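Local coordinates for tRNA (guanine(6)-N2)-methyltransferase (Thermus thermophilus, PDB 3TMA), which transfers a methyl group from S-adenosyl-L-methionine to the N2 atom of guanosine 6 in tRNA(Phe), at residues W21-T26 against R55-R60; D32-E37 against R71-L76; A40-E45 against G64-G69; V77-R82 against E162-V167. One frame throughout, in Å; residues are numbered along the deposited sequence.

Interaction 1. Residues W21-T26 against R55-R60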
loop_
_atom_site.group_PDB
_atom_site.type_symbol
_atom_site.label_atom_id
_atom_site.label_comp_id
_atom_site.label_asym_id
_atom_site.label_seq_id
_atom_site.Cartn_x
_atom_site.Cartn_y
_atom_site.Cartn_z
ATOM N N TRP A 21 9.289 18.399 4.323
ATOM C CA TRP A 21 9.348 17.066 3.675
ATOM C C TRP A 21 7.973 16.450 3.685
ATOM O O TRP A 21 7.293 16.460 4.710
ATOM C CB TRP A 21 10.326 16.140 4.420
ATOM C CG TRP A 21 11.756 16.676 4.477
ATOM C CD1 TRP A 21 12.238 17.678 5.306
ATOM C CD2 TRP A 21 12.861 16.292 3.628
ATOM N NE1 TRP A 21 13.586 17.925 5.006
ATOM C CE2 TRP A 21 13.973 17.100 3.978
ATOM C CE3 TRP A 21 13.020 15.333 2.612
ATOM C CZ2 TRP A 21 15.239 16.933 3.385
ATOM C CZ3 TRP A 21 14.280 15.175 2.018
ATOM C CH2 TRP A 21 15.367 15.987 2.395
ATOM N N LEU A 22 7.532 15.940 2.544
ATOM C CA LEU A 22 6.362 15.108 2.529
ATOM C C LEU A 22 6.870 13.693 2.769
ATOM O O LEU A 22 7.732 13.206 2.020
ATOM C CB LEU A 22 5.668 15.240 1.179
ATOM C CG LEU A 22 4.602 14.195 0.890
ATOM C CD1 LEU A 22 3.408 14.312 1.854
ATOM C CD2 LEU A 22 4.168 14.361 -0.561
ATOM N N GLU A 23 6.346 13.018 3.795
ATOM C CA GLU A 23 6.625 11.591 3.943
ATOM C C GLU A 23 5.405 10.713 3.614
ATOM O O GLU A 23 4.306 10.937 4.132
ATOM C CB GLU A 23 7.130 11.303 5.358
ATOM C CG GLU A 23 7.492 9.799 5.591
ATOM C CD GLU A 23 8.295 9.599 6.900
ATOM O OE1 GLU A 23 9.526 9.878 6.902
ATOM O OE2 GLU A 23 7.689 9.190 7.936
ATOM N N ALA A 24 5.588 9.744 2.731
ATOM C CA ALA A 24 4.535 8.804 2.399
ATOM C C ALA A 24 4.915 7.408 2.915
ATOM O O ALA A 24 6.086 7.011 2.826
ATOM C CB ALA A 24 4.294 8.771 0.858
ATOM N N THR A 25 3.937 6.670 3.437
ATOM C CA THR A 25 4.203 5.320 3.912
ATOM C C THR A 25 3.496 4.298 3.026
ATOM O O THR A 25 2.446 4.575 2.436
ATOM C CB THR A 25 3.702 5.102 5.351
ATOM O OG1 THR A 25 2.296 5.311 5.375
ATOM C CG2 THR A 25 4.342 6.089 6.305
ATOM N N THR A 26 4.075 3.104 2.942
ATOM C CA THR A 26 3.517 2.029 2.109
ATOM C C THR A 26 3.869 0.712 2.841
ATOM O O THR A 26 4.457 0.755 3.924
ATOM C CB THR A 26 4.131 2.103 0.672
ATOM O OG1 THR A 26 3.487 1.167 -0.201
ATOM C CG2 THR A 26 5.690 1.855 0.675
ATOM N N ARG A 55 8.953 3.708 3.833
ATOM C CA ARG A 55 8.794 5.189 3.893
ATOM C C ARG A 55 9.577 5.807 2.755
ATOM O O ARG A 55 10.711 5.408 2.522
ATOM C CB ARG A 55 9.363 5.796 5.197
ATOM C CG ARG A 55 8.611 5.403 6.458
ATOM C CD ARG A 55 9.174 6.096 7.697
ATOM N NE ARG A 55 10.566 5.742 8.022
ATOM C CZ ARG A 55 10.917 5.062 9.111
ATOM N NH1 ARG A 55 9.974 4.617 9.922
ATOM N NH2 ARG A 55 12.194 4.808 9.382
ATOM N N VAL A 56 8.992 6.802 2.091
ATOM C CA VAL A 56 9.745 7.681 1.177
ATOM C C VAL A 56 9.487 9.134 1.551
ATOM O O VAL A 56 8.320 9.505 1.827
ATOM C CB VAL A 56 9.277 7.452 -0.266
ATOM C CG1 VAL A 56 10.046 8.426 -1.240
ATOM C CG2 VAL A 56 9.590 5.932 -0.647
ATOM N N ARG A 57 10.524 9.973 1.467
ATOM C CA ARG A 57 10.346 11.433 1.747
ATOM C C ARG A 57 10.812 12.209 0.534
ATOM O O ARG A 57 11.844 11.854 -0.054
ATOM C CB ARG A 57 11.237 11.897 2.912
ATOM C CG ARG A 57 10.759 11.485 4.265
ATOM C CD ARG A 57 11.709 12.016 5.384
ATOM N NE ARG A 57 13.050 11.447 5.297
ATOM C CZ ARG A 57 13.350 10.161 5.546
ATOM N NH1 ARG A 57 12.416 9.302 5.957
ATOM N NH2 ARG A 57 14.591 9.714 5.360
ATOM N N ILE A 58 10.085 13.281 0.212
ATOM C CA ILE A 58 10.410 14.221 -0.879
ATOM C C ILE A 58 10.468 15.616 -0.203
ATOM O O ILE A 58 9.495 15.989 0.483
ATOM C CB ILE A 58 9.197 14.288 -1.911
ATOM C CG1 ILE A 58 8.838 12.885 -2.406
ATOM C CG2 ILE A 58 9.493 15.186 -3.111
ATOM C CD1 ILE A 58 9.968 12.206 -3.046
ATOM N N PRO A 59 11.555 16.396 -0.423
ATOM C CA PRO A 59 11.533 17.796 0.037
ATOM C C PRO A 59 10.506 18.610 -0.760
ATOM O O PRO A 59 10.458 18.540 -1.988
ATOM C CB PRO A 59 12.944 18.297 -0.233
ATOM C CG PRO A 59 13.522 17.377 -1.286
ATOM C CD PRO A 59 12.676 16.120 -1.345
ATOM N N ARG A 60 9.679 19.373 -0.064
ATOM C CA ARG A 60 8.590 20.074 -0.735
ATOM C C ARG A 60 8.408 21.452 -0.088
ATOM O O ARG A 60 8.296 21.531 1.146
ATOM C CB ARG A 60 7.255 19.287 -0.580
ATOM C CG ARG A 60 7.068 18.095 -1.523
ATOM C CD ARG A 60 7.325 18.460 -3.019
ATOM N NE ARG A 60 6.377 19.495 -3.379
ATOM C CZ ARG A 60 6.362 20.185 -4.524
ATOM N NH1 ARG A 60 7.254 19.954 -5.480
ATOM N NH2 ARG A 60 5.421 21.121 -4.707
#

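Interaction 2. Residues D32-E37 against R71-L76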
loop_
_atom_site.group_PDB
_atom_site.type_symbol
_atom_site.label_atom_id
_atom_site.label_comp_id
_atom_site.label_asym_id
_atom_site.label_seq_id
_atom_site.Cartn_x
_atom_site.Cartn_y
_atom_site.Cartn_z
ATOM N N ASP A 32 10.563 1.373 -3.501
ATOM C CA ASP A 32 11.007 1.723 -4.838
ATOM C C ASP A 32 9.850 2.080 -5.772
ATOM O O ASP A 32 9.954 3.033 -6.542
ATOM C CB ASP A 32 11.907 0.662 -5.470
ATOM C CG ASP A 32 11.283 -0.735 -5.485
ATOM O OD1 ASP A 32 10.149 -0.959 -4.946
ATOM O OD2 ASP A 32 11.964 -1.630 -6.024
ATOM N N LEU A 33 8.738 1.414 -5.691
ATOM C CA LEU A 33 7.529 1.716 -6.478
ATOM C C LEU A 33 6.853 3.024 -5.996
ATOM O O LEU A 33 6.361 3.800 -6.794
ATOM C CB LEU A 33 6.523 0.555 -6.393
ATOM C CG LEU A 33 6.896 -0.808 -6.993
ATOM C CD1 LEU A 33 8.245 -1.294 -6.419
ATOM C CD2 LEU A 33 5.808 -1.812 -6.650
ATOM N N LEU A 34 6.790 3.168 -4.722
ATOM C CA LEU A 34 6.236 4.413 -4.202
ATOM C C LEU A 34 7.092 5.590 -4.638
ATOM O O LEU A 34 6.575 6.665 -4.994
ATOM C CB LEU A 34 6.188 4.345 -2.666
ATOM C CG LEU A 34 5.708 5.657 -2.031
ATOM C CD1 LEU A 34 4.305 6.031 -2.505
ATOM C CD2 LEU A 34 5.742 5.528 -0.510
ATOM N N LEU A 35 8.405 5.392 -4.636
ATOM C CA LEU A 35 9.320 6.440 -5.083
ATOM C C LEU A 35 9.078 6.813 -6.557
ATOM O O LEU A 35 9.050 7.998 -6.896
ATOM C CB LEU A 35 10.779 6.014 -4.871
ATOM C CG LEU A 35 11.844 6.918 -5.461
ATOM C CD1 LEU A 35 11.777 8.281 -4.783
ATOM C CD2 LEU A 35 13.252 6.279 -5.338
ATOM N N GLU A 36 8.815 5.828 -7.402
ATOM C CA GLU A 36 8.458 6.113 -8.804
ATOM C C GLU A 36 7.168 6.922 -8.947
ATOM O O GLU A 36 7.093 7.842 -9.799
ATOM C CB GLU A 36 8.376 4.835 -9.643
ATOM C CG GLU A 36 9.722 4.124 -9.703
ATOM C CD GLU A 36 9.662 2.681 -10.228
ATOM O OE1 GLU A 36 8.627 2.251 -10.797
ATOM O OE2 GLU A 36 10.683 1.972 -10.052
ATOM N N GLU A 37 6.121 6.515 -8.216
ATOM C CA GLU A 37 4.858 7.315 -8.202
ATOM C C GLU A 37 5.070 8.755 -7.742
ATOM O O GLU A 37 4.595 9.700 -8.381
ATOM C CB GLU A 37 3.772 6.641 -7.338
ATOM C CG GLU A 37 2.394 7.033 -7.834
ATOM C CD GLU A 37 1.239 6.440 -7.024
ATOM O OE1 GLU A 37 1.484 5.879 -5.917
ATOM O OE2 GLU A 37 0.081 6.575 -7.491
ATOM N N ARG A 71 -1.521 6.037 -5.358
ATOM C CA ARG A 71 -2.092 4.709 -5.246
ATOM C C ARG A 71 -1.197 3.715 -4.496
ATOM O O ARG A 71 -1.636 2.598 -4.209
ATOM C CB ARG A 71 -2.414 4.170 -6.639
ATOM C CG ARG A 71 -3.428 5.055 -7.364
ATOM C CD ARG A 71 -4.750 4.424 -7.195
ATOM N NE ARG A 71 -5.511 4.570 -8.411
ATOM C CZ ARG A 71 -6.665 3.973 -8.656
ATOM N NH1 ARG A 71 -7.158 3.079 -7.809
ATOM N NH2 ARG A 71 -7.296 4.244 -9.792
ATOM N N LEU A 72 0.040 4.087 -4.183
ATOM C CA LEU A 72 0.861 3.164 -3.401
ATOM C C LEU A 72 1.044 3.627 -1.952
ATOM O O LEU A 72 1.854 3.057 -1.235
ATOM C CB LEU A 72 2.223 2.987 -4.063
ATOM C CG LEU A 72 2.101 2.217 -5.395
ATOM C CD1 LEU A 72 3.258 2.555 -6.336
ATOM C CD2 LEU A 72 2.020 0.714 -5.094
ATOM N N ALA A 73 0.310 4.651 -1.523
ATOM C CA ALA A 73 0.541 5.181 -0.177
ATOM C C ALA A 73 -0.552 4.784 0.793
ATOM O O ALA A 73 -1.730 4.711 0.426
ATOM C CB ALA A 73 0.695 6.714 -0.209
ATOM N N HIS A 74 -0.169 4.571 2.042
ATOM C CA HIS A 74 -1.157 4.393 3.106
ATOM C C HIS A 74 -1.451 5.734 3.775
ATOM O O HIS A 74 -2.575 6.254 3.639
ATOM C CB HIS A 74 -0.675 3.375 4.133
ATOM C CG HIS A 74 -0.626 1.984 3.607
ATOM N ND1 HIS A 74 -1.723 1.361 3.043
ATOM C CD2 HIS A 74 0.378 1.077 3.584
ATOM C CE1 HIS A 74 -1.392 0.127 2.708
ATOM N NE2 HIS A 74 -0.107 -0.047 2.973
ATOM N N HIS A 75 -0.441 6.352 4.390
ATOM C CA HIS A 75 -0.575 7.658 5.075
ATOM C C HIS A 75 0.414 8.677 4.508
ATOM O O HIS A 75 1.459 8.307 3.945
ATOM C CB HIS A 75 -0.358 7.519 6.616
ATOM C CG HIS A 75 -1.605 7.138 7.367
ATOM N ND1 HIS A 75 -2.813 7.798 7.199
ATOM C CD2 HIS A 75 -1.851 6.127 8.236
ATOM C CE1 HIS A 75 -3.732 7.243 7.970
ATOM N NE2 HIS A 75 -3.171 6.231 8.616
ATOM N N LEU A 76 0.037 9.954 4.591
ATOM C CA LEU A 76 0.911 11.062 4.242
ATOM C C LEU A 76 1.085 11.977 5.487
ATOM O O LEU A 76 0.093 12.350 6.132
ATOM C CB LEU A 76 0.265 11.891 3.136
ATOM C CG LEU A 76 -0.090 11.144 1.821
ATOM C CD1 LEU A 76 -0.727 12.137 0.860
ATOM C CD2 LEU A 76 1.195 10.545 1.212
#

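Interaction 3. Residues A40-E45 against G64-G69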
loop_
_atom_site.group_PDB
_atom_site.type_symbol
_atom_site.label_atom_id
_atom_site.label_comp_id
_atom_site.label_asym_id
_atom_site.label_seq_id
_atom_site.Cartn_x
_atom_site.Cartn_y
_atom_site.Cartn_z
ATOM N N ALA A 40 7.052 10.906 -10.320
ATOM C CA ALA A 40 6.254 11.357 -11.461
ATOM C C ALA A 40 5.310 12.506 -11.068
ATOM O O ALA A 40 5.007 13.398 -11.876
ATOM C CB ALA A 40 5.484 10.188 -12.076
ATOM N N LEU A 41 4.882 12.511 -9.808
ATOM C CA LEU A 41 4.044 13.592 -9.300
ATOM C C LEU A 41 4.884 14.858 -9.027
ATOM O O LEU A 41 4.508 15.983 -9.429
ATOM C CB LEU A 41 3.332 13.087 -8.032
ATOM C CG LEU A 41 2.104 13.843 -7.604
ATOM C CD1 LEU A 41 1.124 13.812 -8.769
ATOM C CD2 LEU A 41 1.540 13.227 -6.341
ATOM N N TYR A 42 6.059 14.671 -8.412
ATOM C CA TYR A 42 6.926 15.776 -8.023
ATOM C C TYR A 42 8.325 15.571 -8.547
ATOM O O TYR A 42 9.186 15.124 -7.798
ATOM C CB TYR A 42 7.039 15.856 -6.499
ATOM C CG TYR A 42 5.737 16.035 -5.769
ATOM C CD1 TYR A 42 4.957 17.174 -5.963
ATOM C CD2 TYR A 42 5.305 15.098 -4.848
ATOM C CE1 TYR A 42 3.780 17.364 -5.263
ATOM C CE2 TYR A 42 4.114 15.265 -4.164
ATOM C CZ TYR A 42 3.364 16.407 -4.368
ATOM O OH TYR A 42 2.179 16.578 -3.679
ATOM N N PRO A 43 8.593 15.965 -9.810
ATOM C CA PRO A 43 9.964 15.853 -10.307
ATOM C C PRO A 43 10.930 16.703 -9.514
ATOM O O PRO A 43 10.556 17.743 -8.984
ATOM C CB PRO A 43 9.872 16.383 -11.739
ATOM C CG PRO A 43 8.423 16.204 -12.130
ATOM C CD PRO A 43 7.661 16.471 -10.834
ATOM N N GLY A 44 12.188 16.312 -9.489
ATOM C CA GLY A 44 13.187 17.087 -8.761
ATOM C C GLY A 44 14.034 16.148 -7.939
ATOM O O GLY A 44 13.758 14.954 -7.907
ATOM N N GLU A 45 15.054 16.677 -7.272
ATOM C CA GLU A 45 16.036 15.816 -6.635
ATOM C C GLU A 45 15.931 15.861 -5.100
ATOM O O GLU A 45 15.133 16.618 -4.545
ATOM C CB GLU A 45 17.463 16.093 -7.175
ATOM C CG GLU A 45 18.184 17.364 -6.621
ATOM C CD GLU A 45 17.760 18.673 -7.288
ATOM O OE1 GLU A 45 16.901 18.640 -8.197
ATOM O OE2 GLU A 45 18.275 19.746 -6.884
ATOM N N GLY A 64 -0.231 20.013 -2.004
ATOM C CA GLY A 64 -1.689 20.161 -2.181
ATOM C C GLY A 64 -2.420 18.812 -2.305
ATOM O O GLY A 64 -1.921 17.783 -1.850
ATOM N N GLU A 65 -3.578 18.827 -2.969
ATOM C CA GLU A 65 -4.515 17.712 -2.953
ATOM C C GLU A 65 -4.018 16.622 -3.886
ATOM O O GLU A 65 -4.454 15.482 -3.795
ATOM C CB GLU A 65 -5.923 18.163 -3.389
ATOM C CG GLU A 65 -6.811 18.688 -2.244
ATOM C CD GLU A 65 -6.547 20.172 -1.920
ATOM O OE1 GLU A 65 -5.655 20.791 -2.565
ATOM O OE2 GLU A 65 -7.216 20.705 -1.002
ATOM N N GLU A 66 -3.118 16.994 -4.782
ATOM C CA GLU A 66 -2.505 16.074 -5.721
ATOM C C GLU A 66 -1.850 14.860 -5.008
ATOM O O GLU A 66 -1.881 13.731 -5.520
ATOM C CB GLU A 66 -1.512 16.841 -6.641
ATOM C CG GLU A 66 -0.093 17.201 -6.038
ATOM C CD GLU A 66 -0.098 18.430 -5.129
ATOM O OE1 GLU A 66 -1.093 19.191 -5.182
ATOM O OE2 GLU A 66 0.855 18.605 -4.309
ATOM N N ALA A 67 -1.356 15.079 -3.789
ATOM C CA ALA A 67 -0.683 14.020 -3.067
ATOM C C ALA A 67 -1.706 12.943 -2.687
ATOM O O ALA A 67 -1.377 11.770 -2.583
ATOM C CB ALA A 67 -0.020 14.590 -1.820
ATOM N N LEU A 68 -2.963 13.335 -2.526
ATOM C CA LEU A 68 -3.975 12.349 -2.138
ATOM C C LEU A 68 -4.370 11.379 -3.272
ATOM O O LEU A 68 -5.178 10.477 -3.059
ATOM C CB LEU A 68 -5.222 13.035 -1.600
ATOM C CG LEU A 68 -5.001 13.963 -0.395
ATOM C CD1 LEU A 68 -6.261 14.833 -0.147
ATOM C CD2 LEU A 68 -4.636 13.194 0.850
ATOM N N GLY A 69 -3.795 11.555 -4.453
ATOM C CA GLY A 69 -4.087 10.696 -5.602
ATOM C C GLY A 69 -3.134 9.505 -5.685
ATOM O O GLY A 69 -3.198 8.687 -6.640
#

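Interaction 4. Residues V77-R82 against E162-V167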
loop_
_atom_site.group_PDB
_atom_site.type_symbol
_atom_site.label_atom_id
_atom_site.label_comp_id
_atom_site.label_asym_id
_atom_site.label_seq_id
_atom_site.Cartn_x
_atom_site.Cartn_y
_atom_site.Cartn_z
ATOM N N VAL A 77 2.316 12.391 5.732
ATOM C CA VAL A 77 2.668 13.380 6.795
ATOM C C VAL A 77 3.460 14.524 6.177
ATOM O O VAL A 77 4.398 14.288 5.454
ATOM C CB VAL A 77 3.550 12.681 7.887
ATOM C CG1 VAL A 77 3.868 13.610 9.046
ATOM C CG2 VAL A 77 2.762 11.461 8.434
ATOM N N LEU A 78 3.126 15.761 6.502
ATOM C CA LEU A 78 3.994 16.888 6.157
ATOM C C LEU A 78 4.867 17.209 7.349
ATOM O O LEU A 78 4.333 17.576 8.404
ATOM C CB LEU A 78 3.155 18.109 5.775
ATOM C CG LEU A 78 3.878 19.454 5.570
ATOM C CD1 LEU A 78 4.771 19.356 4.383
ATOM C CD2 LEU A 78 2.806 20.550 5.369
ATOM N N PHE A 79 6.179 16.984 7.222
ATOM C CA PHE A 79 7.112 17.312 8.288
ATOM C C PHE A 79 7.584 18.716 8.002
ATOM O O PHE A 79 8.105 18.964 6.913
ATOM C CB PHE A 79 8.282 16.319 8.344
ATOM C CG PHE A 79 7.915 15.011 8.983
ATOM C CD1 PHE A 79 7.320 14.982 10.269
ATOM C CD2 PHE A 79 8.141 13.803 8.306
ATOM C CE1 PHE A 79 6.958 13.745 10.864
ATOM C CE2 PHE A 79 7.813 12.555 8.915
ATOM C CZ PHE A 79 7.251 12.536 10.205
ATOM N N ARG A 80 7.269 19.646 8.915
ATOM C CA ARG A 80 7.703 21.028 8.814
ATOM C C ARG A 80 9.051 21.315 9.433
ATOM O O ARG A 80 9.637 22.356 9.179
ATOM C CB ARG A 80 6.648 22.025 9.348
ATOM C CG ARG A 80 5.349 22.104 8.474
ATOM C CD ARG A 80 4.481 23.364 8.871
ATOM N NE ARG A 80 3.309 23.503 8.002
ATOM C CZ ARG A 80 2.091 23.069 8.310
ATOM N NH1 ARG A 80 1.843 22.533 9.506
ATOM N NH2 ARG A 80 1.095 23.229 7.428
ATOM N N ALA A 81 9.576 20.411 10.237
ATOM C CA ALA A 81 10.946 20.605 10.751
ATOM C C ALA A 81 11.628 19.263 10.811
ATOM O O ALA A 81 11.000 18.238 11.139
ATOM C CB ALA A 81 10.937 21.182 12.145
ATOM N N ARG A 82 12.923 19.285 10.566
ATOM C CA ARG A 82 13.755 18.128 10.871
ATOM C C ARG A 82 14.970 18.664 11.587
ATOM O O ARG A 82 15.571 19.644 11.150
ATOM C CB ARG A 82 14.126 17.470 9.544
ATOM C CG ARG A 82 15.210 16.458 9.530
ATOM C CD ARG A 82 15.308 15.991 8.033
ATOM N NE ARG A 82 16.151 14.816 7.810
ATOM C CZ ARG A 82 16.094 14.040 6.725
ATOM N NH1 ARG A 82 16.882 12.986 6.660
ATOM N NH2 ARG A 82 15.236 14.299 5.724
ATOM N N GLU A 162 18.044 12.176 14.750
ATOM C CA GLU A 162 17.190 13.248 14.198
ATOM C C GLU A 162 15.723 13.164 14.606
ATOM O O GLU A 162 15.198 12.075 14.830
ATOM C CB GLU A 162 17.292 13.334 12.674
ATOM C CG GLU A 162 17.476 12.032 11.984
ATOM C CD GLU A 162 17.598 12.171 10.474
ATOM O OE1 GLU A 162 17.673 11.119 9.821
ATOM O OE2 GLU A 162 17.620 13.316 9.952
ATOM N N ALA A 163 15.040 14.295 14.586
ATOM C CA ALA A 163 13.621 14.303 14.858
ATOM C C ALA A 163 12.882 15.091 13.763
ATOM O O ALA A 163 13.410 16.075 13.224
ATOM C CB ALA A 163 13.358 14.887 16.243
ATOM N N PHE A 164 11.669 14.659 13.487
ATOM C CA PHE A 164 10.798 15.200 12.441
ATOM C C PHE A 164 9.513 15.594 13.137
ATOM O O PHE A 164 8.994 14.819 13.931
ATOM C CB PHE A 164 10.460 14.098 11.418
ATOM C CG PHE A 164 11.665 13.538 10.655
ATOM C CD1 PHE A 164 12.561 12.674 11.269
ATOM C CD2 PHE A 164 11.838 13.824 9.304
ATOM C CE1 PHE A 164 13.657 12.160 10.565
ATOM C CE2 PHE A 164 12.899 13.271 8.574
ATOM C CZ PHE A 164 13.809 12.452 9.212
ATOM N N LEU A 165 8.993 16.788 12.849
ATOM C CA LEU A 165 7.748 17.270 13.466
ATOM C C LEU A 165 6.853 17.818 12.386
ATOM O O LEU A 165 7.326 18.574 11.504
ATOM C CB LEU A 165 8.033 18.421 14.463
ATOM C CG LEU A 165 8.839 18.033 15.714
ATOM C CD1 LEU A 165 10.339 18.194 15.481
ATOM C CD2 LEU A 165 8.402 18.892 16.880
ATOM N N GLY A 166 5.562 17.494 12.470
ATOM C CA GLY A 166 4.590 17.989 11.475
ATOM C C GLY A 166 3.201 17.445 11.716
ATOM O O GLY A 166 2.832 17.161 12.847
ATOM N N VAL A 167 2.423 17.319 10.638
ATOM C CA VAL A 167 1.000 17.041 10.751
ATOM C C VAL A 167 0.649 15.936 9.739
ATOM O O VAL A 167 1.160 15.910 8.609
ATOM C CB VAL A 167 0.154 18.374 10.534
ATOM C CG1 VAL A 167 0.497 19.017 9.196
ATOM C CG2 VAL A 167 -1.325 18.108 10.615
#

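Interaction 1. Residues W21-T26 against R55-R60
Strands 21-25 and 55-59 are antiparallel neighbours in the N-terminal sheet, paired without a slip from Trp21 opposite Pro59 to Thr25 opposite Arg55. Leu22 and Ile58 form one hydrogen-bonded pair, with Leu22 N to Ile58 O at 2.8 Å; Ala24 and Val56 form the next, with Ala24 N to Val56 O at 2.9 Å. Between them the non-hydrogen-bonded pair Glu23-Arg57 draws in to 4.3 Å from Glu23 CA to Arg57 CA. At one end Pro59 lies over a face of the Trp21 indole: its CB sits 4.1 Å from the centroid of the six-membered ring, a CH-pi contact offset toward the rim, while Trp21 CZ3 meets Pro59 CD at 3.8 Å.

The two faces of this part of the sheet, in the ferredoxin-like NFLD region, differ sharply. Leu22, Ala24, Val56 and Ile58 share the apolar one, where Leu34 and Leu38 of helix 31-41 pack. The other carries Glu23 between two arginines. With CG anti to the backbone N (chi1 -178°), Glu23 runs alongside Arg57, and Glu23 OE1 forms a salt bridge with Arg57 NH1 at 3.1 Å, in the guanidinium plane. Arg55 offers mostly its aliphatic part, Arg55 CD being 3.4 Å from Glu23 OE2. Further charged side chains join in: Arg159 bridges to Glu23, Asp50 to both arginines, Glu119 to Arg55 and Glu48 to Arg57.

Interaction 2. Residues D32-E37 against R71-L76
Leu72 is the bump in this contact, and the hollow it fills lies on helix 31-41 between Leu33, Leu34 and Glu37. Its branch goes in first: Leu72 CD1 rests 3.4 Å from the carbonyl oxygen Leu33 O and 3.8 Å from Leu33 CB, so one methyl sits directly on the helix backbone. Leu34 slides past in the opposite direction. Because its CG is anti to the backbone N (chi1 176°), its CD1 reaches back to Leu72 CB at 4.0 Å and extends to the methyl of Ala73.

Glu37 closes the hollow one helical turn beyond Leu33. Its extended chain carries the carboxylate to the loop backbone, where each oxygen turns its syn lone pair to a different amide. Arg71 N meets Glu37 OE2 at 2.7 Å in a nearly straight bond (171°), while Leu72 N binds Glu37 OE1 at 2.9 Å. The same oxygen lies 3.5 Å from Leu72 CB, so the carboxylate also packs against the leucine.

The loop 71-76 leads from here into strand 76-84. Arg71 carries its guanidinium away from Glu37, to Glu220 and Ser223 of the methyltransferase domain, and so ties the two domains together. Two successive amides held by one carboxylate fix the loop's direction at this point, and their N-H dipoles would be expected to stabilise the negative charge of Glu37.

Interaction 3. Residues A40-E45 against G64-G69
Tyr42 OH and Glu66 OE2 make the tight spot of this contact, a hydrogen bond of only 2.5 Å donated by the phenol. The carboxylate oxygen lies at the ring's edge, near its plane, and the two flat groups stand almost perpendicular, 89° apart. The phenol meets OE2 on its anti side, tilted out of the carboxylate plane; Gly64 N takes the syn side of that same oxygen at 2.9 Å. Glu66 can serve both because its CG sits between the backbone N and the carbonyl carbon (chi1 78°) and the chain bends again at chi2, folding the acid back over the start of its own 3-10 turn. Ala67 CB adds a contact of 3.5 Å to Tyr42 OH.

Packing is slacker beside it. Leu41 touches mainly backbone, with Leu41 CD2 3.6 Å from Glu66 O, and both Leu41 and Glu66 are partly exposed, whereas Tyr42 and Ala67 are buried.

Tyr42 is the first residue to leave helical geometry after helix 31-41, so the bond joins the residue just past that helix to the 3-10 segment 65-69. The ring also packs on Leu22 of strand 21-25 and on Arg60, while Ala67 meets Leu76 of strand 76-84.

Interaction 4. Residues V77-R82 against E162-V167
Phe164 sets its CB over the centre of the Phe79 ring, 3.4 Å from the centroid, in a close CH-pi contact between residues 77-82 and 162-167, on antiparallel strands 76-84 and 162-168 of the THUMP region. The two rings cross obliquely, their planes 55° apart. Val77 CG1 covers the other face of Phe79, so that ring is sandwiched.

Along the strand, Arg82 lies side by side with Phe164. Its CG is anti to the backbone N (chi1 166°) and lies over the face of the Phe164 ring, toward the rim. The chain stays extended, and the guanidinium in turn has Phe164 CZ over one of its faces, 3.6 Å from Arg82 NE. Arg82 NE also makes a salt bridge of 3.0 Å to Glu162 OE2, on the syn side of that oxygen but well out of the carboxylate plane. Glu48 takes Arg82 NH2, and Trp21 gives the same arginine a cation-pi partner.

What positions these side chains is the backbone pairing. Leu78 N bonds Val167 O at 2.9 Å, and Leu165 N bonds Ala81 O at 3.0 Å. Between these pairs the register slips by one residue: Arg80 and Ala81 both face Leu165, a classic beta bulge. Just before it Phe79 lies opposite Gly166, and Gly166 CA comes 3.1 Å from Leu78 O. The side chain of Arg80, one of the two bulge residues, runs alongside Val167 to a salt bridge with Glu105. At the bulge itself, Leu165 O receives two amides, Ala81 N at 3.2 Å and a weak, more strongly bent bond from Arg80 N at 2.8 Å.

Interactions 1 and 4 are strand pairings within one sheet, joined because strands 21-25 and 76-84 are neighbours: Trp21 O bonds Phe79 N. The first keeps regular register, the second breaks it with a bulge. Interactions 2 and 3 instead tie helix 31-41 and the residue just past its end to the connection between strands 55-59 and 76-84, each through a glutamate; in interaction 2 it comes from the helix and takes backbone amides, in interaction 3 from the 3-10 turn and takes a phenol. Interactions 2 and 4 are buried, while 1 and 3 are partly open. Interaction 2 alone comes near the cofactor site, Arg71 lying about 9 Å, between side chains, from Thr216, a cofactor-binding residue inferred by similarity.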